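Side-chain contacts in AbyA5 (Verrucosispora maris, PDB 4YWF), which catalyses acetate elimination in spirotetronate biosynthesis, acting as an esterase-like lyase of the alpha/beta-hydrolase superfamily: residues R87-F90 and G95-E98; T175-V180 and L185-D190. The protein carries 4 engineered substitutions. One frame throughout, in Å; residues are numbered along the deposited sequence.

Contact 1 of 2, residues R87-F90 and G95-E98; sequences RFPF and GRAE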
ATOM      1  N   ARG A  87      -3.361  15.661  -2.012  1.00 25.68           N
ATOM      2  CA  ARG A  87      -1.939  15.366  -1.864  1.00 28.36           C
ATOM      3  C   ARG A  87      -1.405  14.362  -2.916  1.00 28.01           C
ATOM      4  O   ARG A  87      -0.225  14.308  -3.161  1.00 31.49           O
ATOM      5  CB  ARG A  87      -1.714  14.866  -0.406  1.00 31.90           C
ATOM      6  CG  ARG A  87      -0.585  13.908  -0.211  1.00 34.71           C
ATOM      7  CD  ARG A  87      -0.894  12.461   0.125  1.00 29.19           C
ATOM      8  NE  ARG A  87      -1.726  11.611  -0.701  1.00 29.91           N
ATOM      9  CZ  ARG A  87      -1.346  10.589  -1.481  1.00 28.37           C
ATOM     10  NH1 ARG A  87      -0.050  10.270  -1.753  1.00 25.10           N
ATOM     11  NH2 ARG A  87      -2.320   9.882  -2.043  1.00 28.57           N
ATOM     12  N   PHE A  88      -2.282  13.564  -3.528  1.00 29.39           N
ATOM     13  CA  PHE A  88      -1.909  12.623  -4.581  1.00 26.93           C
ATOM     14  C   PHE A  88      -1.262  13.371  -5.726  1.00 25.84           C
ATOM     15  O   PHE A  88      -1.743  14.458  -6.078  1.00 27.21           O
ATOM     16  CB  PHE A  88      -3.154  11.935  -5.072  1.00 29.22           C
ATOM     17  CG  PHE A  88      -2.964  10.998  -6.218  1.00 30.18           C
ATOM     18  CD1 PHE A  88      -3.016  11.476  -7.533  1.00 30.07           C
ATOM     19  CD2 PHE A  88      -2.853   9.637  -6.005  1.00 29.65           C
ATOM     20  CE1 PHE A  88      -2.899  10.617  -8.611  1.00 30.53           C
ATOM     21  CE2 PHE A  88      -2.714   8.780  -7.073  1.00 34.17           C
ATOM     22  CZ  PHE A  88      -2.737   9.269  -8.386  1.00 30.68           C
ATOM     23  N   PRO A  89      -0.199  12.803  -6.337  1.00 22.66           N
ATOM     24  CA  PRO A  89       0.384  11.465  -6.098  1.00 23.80           C
ATOM     25  C   PRO A  89       1.441  11.404  -4.960  1.00 23.55           C
ATOM     26  O   PRO A  89       1.757  10.330  -4.433  1.00 26.97           O
ATOM     27  CB  PRO A  89       0.938  11.124  -7.473  1.00 25.35           C
ATOM     28  CG  PRO A  89       1.476  12.513  -7.994  1.00 24.52           C
ATOM     29  CD  PRO A  89       0.417  13.473  -7.510  1.00 25.36           C
ATOM     30  N   PHE A  90       1.988  12.553  -4.574  1.00 26.30           N
ATOM     31  CA  PHE A  90       2.984  12.683  -3.501  1.00 26.28           C
ATOM     32  C   PHE A  90       3.261  14.179  -3.242  1.00 24.89           C
ATOM     33  O   PHE A  90       3.054  15.025  -4.097  1.00 23.66           O
ATOM     34  CB  PHE A  90       4.323  11.952  -3.790  1.00 30.83           C
ATOM     35  CG  PHE A  90       5.172  12.620  -4.820  1.00 32.11           C
ATOM     36  CD1 PHE A  90       4.975  12.348  -6.187  1.00 38.10           C
ATOM     37  CD2 PHE A  90       6.176  13.479  -4.445  1.00 36.63           C
ATOM     38  CE1 PHE A  90       5.750  12.963  -7.172  1.00 42.89           C
ATOM     39  CE2 PHE A  90       6.953  14.084  -5.413  1.00 40.93           C
ATOM     40  CZ  PHE A  90       6.727  13.845  -6.776  1.00 41.82           C
ATOM     41  N   GLY A  95       0.893  23.286  -0.857  1.00 22.42           N
ATOM     42  CA  GLY A  95      -0.493  22.911  -0.858  1.00 22.48           C
ATOM     43  C   GLY A  95      -0.724  21.448  -0.638  1.00 21.68           C
ATOM     44  O   GLY A  95      -1.635  21.110   0.066  1.00 21.53           O
ATOM     45  N   ARG A  96       0.108  20.579  -1.246  1.00 23.14           N
ATOM     46  CA  ARG A  96       0.055  19.164  -0.999  1.00 21.64           C
ATOM     47  C   ARG A  96       0.510  18.864   0.436  1.00 23.48           C
ATOM     48  O   ARG A  96      -0.076  17.955   1.070  1.00 23.25           O
ATOM     49  CB  ARG A  96       0.899  18.347  -1.980  1.00 24.17           C
ATOM     50  CG  ARG A  96       0.227  18.158  -3.341  1.00 23.50           C
ATOM     51  CD  ARG A  96       0.840  17.059  -4.184  1.00 21.94           C
ATOM     52  NE  ARG A  96      -0.050  16.706  -5.289  1.00 22.61           N
ATOM     53  CZ  ARG A  96      -0.204  17.381  -6.438  1.00 23.61           C
ATOM     54  NH1 ARG A  96       0.569  18.428  -6.750  1.00 20.21           N
ATOM     55  NH2 ARG A  96      -1.158  16.982  -7.304  1.00 26.56           N
ATOM     56  N   ALA A  97       1.497  19.607   0.974  1.00 20.64           N
ATOM     57  CA  ALA A  97       1.989  19.367   2.334  1.00 21.41           C
ATOM     58  C   ALA A  97       0.857  19.676   3.323  1.00 22.11           C
ATOM     59  O   ALA A  97       0.591  18.926   4.243  1.00 24.36           O
ATOM     60  CB  ALA A  97       3.212  20.208   2.655  1.00 23.34           C
ATOM     61  N   GLU A  98       0.177  20.765   3.096  1.00 24.45           N
ATOM     62  CA  GLU A  98      -1.034  21.133   3.854  1.00 24.69           C
ATOM     63  C   GLU A  98      -2.147  20.072   3.772  1.00 26.65           C
ATOM     64  O   GLU A  98      -2.694  19.629   4.785  1.00 22.04           O
ATOM     65  CB  GLU A  98      -1.559  22.471   3.383  1.00 26.04           C
ATOM     66  CG  GLU A  98      -2.768  23.006   4.171  1.00 26.70           C
ATOM     67  CD  GLU A  98      -3.437  24.203   3.509  1.00 27.93           C
ATOM     68  OE1 GLU A  98      -2.823  24.856   2.660  1.00 28.95           O
ATOM     69  OE2 GLU A  98      -4.593  24.516   3.848  1.00 26.70           O
TER

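Contact 2 of 2, residues T175-V180 and L185-D190; sequences TEMPGV and LRYDLD. Engineered in segment 175-180: M177 (natural residue Leu).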
ATOM      1  N   THR A 175       0.067   0.721   7.510  1.00 23.40           N
ATOM      2  CA  THR A 175       1.044   1.782   7.315  1.00 25.49           C
ATOM      3  C   THR A 175       1.169   2.096   5.814  1.00 23.32           C
ATOM      4  O   THR A 175       0.237   1.773   5.019  1.00 22.20           O
ATOM      5  CB  THR A 175       2.360   1.374   8.006  1.00 27.95           C
ATOM      6  OG1 THR A 175       3.313   2.458   7.986  1.00 28.25           O
ATOM      7  CG2 THR A 175       2.901   0.126   7.349  1.00 27.69           C
ATOM      8  N   GLU A 176       2.311   2.666   5.420  1.00 21.85           N
ATOM      9  CA  GLU A 176       2.499   3.188   4.071  1.00 21.72           C
ATOM     10  C   GLU A 176       3.990   3.060   3.724  1.00 21.98           C
ATOM     11  O   GLU A 176       4.825   2.864   4.607  1.00 20.41           O
ATOM     12  CB  GLU A 176       2.040   4.667   3.969  1.00 22.32           C
ATOM     13  CG  GLU A 176       2.653   5.513   5.100  1.00 24.56           C
ATOM     14  CD  GLU A 176       1.796   6.719   5.465  1.00 25.40           C
ATOM     15  OE1 GLU A 176       0.861   6.969   4.714  1.00 23.37           O
ATOM     16  OE2 GLU A 176       2.089   7.411   6.487  1.00 24.91           O
HETATM   17  N   MSE A 177       4.313   3.115   2.441  1.00 22.51           N
HETATM   18  CA  MSE A 177       5.711   2.896   1.980  1.00 24.23           C
HETATM   19  C   MSE A 177       6.681   3.991   2.364  1.00 24.77           C
HETATM   20  O   MSE A 177       6.229   5.072   2.744  1.00 25.76           O
HETATM   21  CB  MSE A 177       5.711   2.724   0.440  1.00 26.46           C
HETATM   22  CG  MSE A 177       5.232   1.313   0.121  1.00 28.64           C
HETATM   23 SE   MSE A 177       5.284   0.883  -1.810  1.00 33.27          SE
HETATM   24  CE  MSE A 177       7.268   0.908  -2.015  1.00 32.16           C
ATOM     25  N   PRO A 178       8.025   3.741   2.267  1.00 26.58           N
ATOM     26  CA  PRO A 178       9.024   4.795   2.491  1.00 24.87           C
ATOM     27  C   PRO A 178       8.773   5.921   1.554  1.00 27.75           C
ATOM     28  O   PRO A 178       8.624   5.693   0.344  1.00 29.11           O
ATOM     29  CB  PRO A 178      10.359   4.091   2.156  1.00 27.90           C
ATOM     30  CG  PRO A 178      10.115   2.660   2.477  1.00 28.07           C
ATOM     31  CD  PRO A 178       8.684   2.409   2.135  1.00 27.48           C
ATOM     32  N   GLY A 179       8.640   7.126   2.104  1.00 27.73           N
ATOM     33  CA  GLY A 179       8.448   8.279   1.324  1.00 26.59           C
ATOM     34  C   GLY A 179       7.012   8.655   1.098  1.00 31.57           C
ATOM     35  O   GLY A 179       6.759   9.733   0.563  1.00 30.00           O
ATOM     36  N   VAL A 180       6.059   7.761   1.433  1.00 28.49           N
ATOM     37  CA  VAL A 180       4.674   7.971   1.192  1.00 25.58           C
ATOM     38  C   VAL A 180       4.076   8.501   2.495  1.00 24.81           C
ATOM     39  O   VAL A 180       4.407   7.998   3.574  1.00 21.68           O
ATOM     40  CB  VAL A 180       3.990   6.648   0.764  1.00 27.80           C
ATOM     41  CG1 VAL A 180       2.509   6.783   0.639  1.00 27.81           C
ATOM     42  CG2 VAL A 180       4.570   6.126  -0.549  1.00 26.66           C
ATOM     43  N   LEU A 185      11.140   7.525   5.581  1.00 31.81           N
ATOM     44  CA  LEU A 185      12.286   6.788   5.089  1.00 33.05           C
ATOM     45  C   LEU A 185      12.517   6.952   3.581  1.00 32.06           C
ATOM     46  O   LEU A 185      11.616   7.289   2.807  1.00 29.21           O
ATOM     47  CB  LEU A 185      12.115   5.305   5.383  1.00 32.75           C
ATOM     48  CG  LEU A 185      11.926   4.845   6.830  1.00 36.11           C
ATOM     49  CD1 LEU A 185      11.258   3.486   6.823  1.00 35.96           C
ATOM     50  CD2 LEU A 185      13.237   4.808   7.614  1.00 36.62           C
ATOM     51  N   ARG A 186      13.738   6.615   3.166  1.00 33.03           N
ATOM     52  CA  ARG A 186      14.031   6.511   1.748  1.00 30.94           C
ATOM     53  C   ARG A 186      13.652   5.065   1.322  1.00 26.72           C
ATOM     54  O   ARG A 186      13.849   4.144   2.070  1.00 26.40           O
ATOM     55  CB  ARG A 186      15.502   6.843   1.491  1.00 31.52           C
ATOM     56  CG  ARG A 186      15.869   6.937   0.007  1.00 35.52           C
ATOM     57  CD  ARG A 186      17.375   7.072  -0.191  1.00 38.05           C
ATOM     58  NE  ARG A 186      18.092   6.025   0.533  1.00 40.16           N
ATOM     59  CZ  ARG A 186      19.411   5.979   0.736  1.00 50.27           C
ATOM     60  NH1 ARG A 186      20.215   6.930   0.264  1.00 50.39           N
ATOM     61  NH2 ARG A 186      19.939   4.942   1.403  1.00 49.28           N
ATOM     62  N   TYR A 187      13.007   4.940   0.180  1.00 24.09           N
ATOM     63  CA  TYR A 187      12.746   3.675  -0.470  1.00 27.53           C
ATOM     64  C   TYR A 187      14.080   3.255  -1.143  1.00 27.87           C
ATOM     65  O   TYR A 187      14.525   3.863  -2.039  1.00 28.69           O
ATOM     66  CB  TYR A 187      11.599   3.880  -1.460  1.00 26.19           C
ATOM     67  CG  TYR A 187      11.058   2.691  -2.233  1.00 26.14           C
ATOM     68  CD1 TYR A 187      11.157   1.362  -1.787  1.00 27.87           C
ATOM     69  CD2 TYR A 187      10.436   2.919  -3.425  1.00 25.00           C
ATOM     70  CE1 TYR A 187      10.667   0.302  -2.581  1.00 27.91           C
ATOM     71  CE2 TYR A 187       9.953   1.897  -4.181  1.00 26.55           C
ATOM     72  CZ  TYR A 187      10.076   0.624  -3.789  1.00 27.86           C
ATOM     73  OH  TYR A 187       9.505  -0.258  -4.673  1.00 29.52           O
ATOM     74  N   ASP A 188      14.726   2.241  -0.612  1.00 31.27           N
ATOM     75  CA  ASP A 188      15.995   1.840  -1.089  1.00 33.94           C
ATOM     76  C   ASP A 188      16.065   0.324  -0.930  1.00 39.90           C
ATOM     77  O   ASP A 188      15.069  -0.314  -0.562  1.00 31.24           O
ATOM     78  CB  ASP A 188      17.105   2.541  -0.292  1.00 35.06           C
ATOM     79  CG  ASP A 188      17.099   2.218   1.236  1.00 36.85           C
ATOM     80  OD1 ASP A 188      16.615   1.130   1.693  1.00 37.98           O
ATOM     81  OD2 ASP A 188      17.631   3.074   2.007  1.00 33.31           O
ATOM     82  N   LEU A 189      17.256  -0.225  -1.185  1.00 41.79           N
ATOM     83  CA  LEU A 189      17.474  -1.679  -1.257  1.00 43.41           C
ATOM     84  C   LEU A 189      17.246  -2.432   0.070  1.00 43.60           C
ATOM     85  O   LEU A 189      17.265  -3.669   0.071  1.00 47.49           O
ATOM     86  CB  LEU A 189      18.899  -1.955  -1.791  1.00 35.95           C
ATOM     87  N   ASP A 190      17.110  -1.695   1.184  1.00 39.57           N
ATOM     88  CA  ASP A 190      16.917  -2.263   2.517  1.00 40.11           C
ATOM     89  C   ASP A 190      15.492  -2.080   3.078  1.00 35.79           C
ATOM     90  O   ASP A 190      15.171  -2.542   4.179  1.00 36.60           O
ATOM     91  CB  ASP A 190      17.919  -1.658   3.495  1.00 41.74           C
ATOM     92  CG  ASP A 190      19.354  -2.145   3.240  1.00 49.00           C
ATOM     93  OD1 ASP A 190      19.504  -3.218   2.627  1.00 49.27           O
ATOM     94  OD2 ASP A 190      20.337  -1.441   3.634  1.00 51.43           O
TER

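Contact 1 of 2, residues R87-F90 and G95-E98
R87 and R96 bring their CA atoms within 4.4 Å of each other where helix 76-87 gives out, F88 leaving helical geometry and a cis peptide bond following it before P89. Across this loop the work is done by a single long side chain, that of R96. Its CG stands anti to the carbonyl carbon (chi1 -78°), and from there the chain runs extended to NE, carrying the guanidinium past R87 to the carbonyl of F88. The grip is side-on and falls on one atom: R96 NE donates to F88 O at 2.9 Å, and R96 NH2 reaches the same F88 O, also at 2.9 Å. F88 O lies close to the guanidinium plane, but the two nitrogens reach it differently. NH2 is only slightly tilted from the carbonyl plane, whereas NE sits well above it. A third, weak bond links R96 NE to R87 O at 3.2 Å.

The result is a worked case of an arginine joining two consecutive helices and the short loop between them: R96, near the start of helix 94-111, takes up backbone oxygens where helix 76-87 passes into the loop. Packing along the shaft is tight, with R96 CD 3.1 Å from R87 O and 3.0 Å from F90 O. P89 lends an apolar neighbour, its CD 3.9 Å from R96 NH2. Buried as it is, the guanidinium has carboxylate partners too, D92 for NH1 and D52 for NH2, which would be expected to favour its positive charge. The bent side chain of R87 hydrogen-bonds N84 OD1 and V152 O through NH2. Beside the carbonyl grip, P89 CB rests 3.9 Å above the plane of the F88 ring, over its centre, while Y30 stacks with that ring.

Contact 2 of 2, residues T175-V180 and L185-D190
D188 OD2 receives two nitrogens of R186, a salt bridge from NH2 at 3.0 Å and a weaker bond from NE, and the backbone O of that same R186 lies against P178 CB at 3.5 Å. The same segment packs on a type II beta turn, M177 to V180, in the loop that follows strand 171-174 of the alpha/beta-hydrolase sheet. V180 N closes the turn on M177 O, and G179 takes the positive phi (93°) for which glycine is suited.

P178 is the wedge of the contact. Its CB points at the facing chain, meeting Y187 N at 3.4 Å and, as apolar neighbours, the CB atoms of both L185 and Y187. G179 N comes near L185 O, but at too poor an angle to bond, so the segments meet through van der Waals contacts. The other carboxylate oxygen, D188 OD1, accepts from D190 N in an Asx turn, met from above the carboxylate plane.

M177, an engineered residue modelled as selenomethionine, adds a separate contact. Its side chain bends at chi3 (67°), swinging the methyl over one face of Y187. W282 meets the tyrosine ring edge-to-face, and F218 of helix 218-226 touches both side chains. The Met-aromatic contact is made through the methyl, selenium staying 5.5 Å from the ring centroid: M177 CE lies 3.5 Å from the centroid of the Y187 ring in a CH-pi contact, shifted toward the rim and 3.3 Å from Y187 CZ.

In the fold
From the N terminus, helix 76-87 leads into contact 1, which closes the short connection to helix 94-111. The chain then builds the first strands of the sheet, and after strand 171-174 contact 2 folds the loop before helix 194-201 back on itself. The two are in series, neither nested nor crossed; their centres lie about 17 Å apart and their nearest atoms about 5 Å, without touching. They nevertheless share neighbours. Helix 258-268 packs on P89 and F90 of contact 1 and on Y187 of contact 2, and the loop after strand 143-148 supplies V152 to the first and I154 and K155 to the second. Together these link the helices preceding the sheet to the loops that follow strands 143-148 and 171-174.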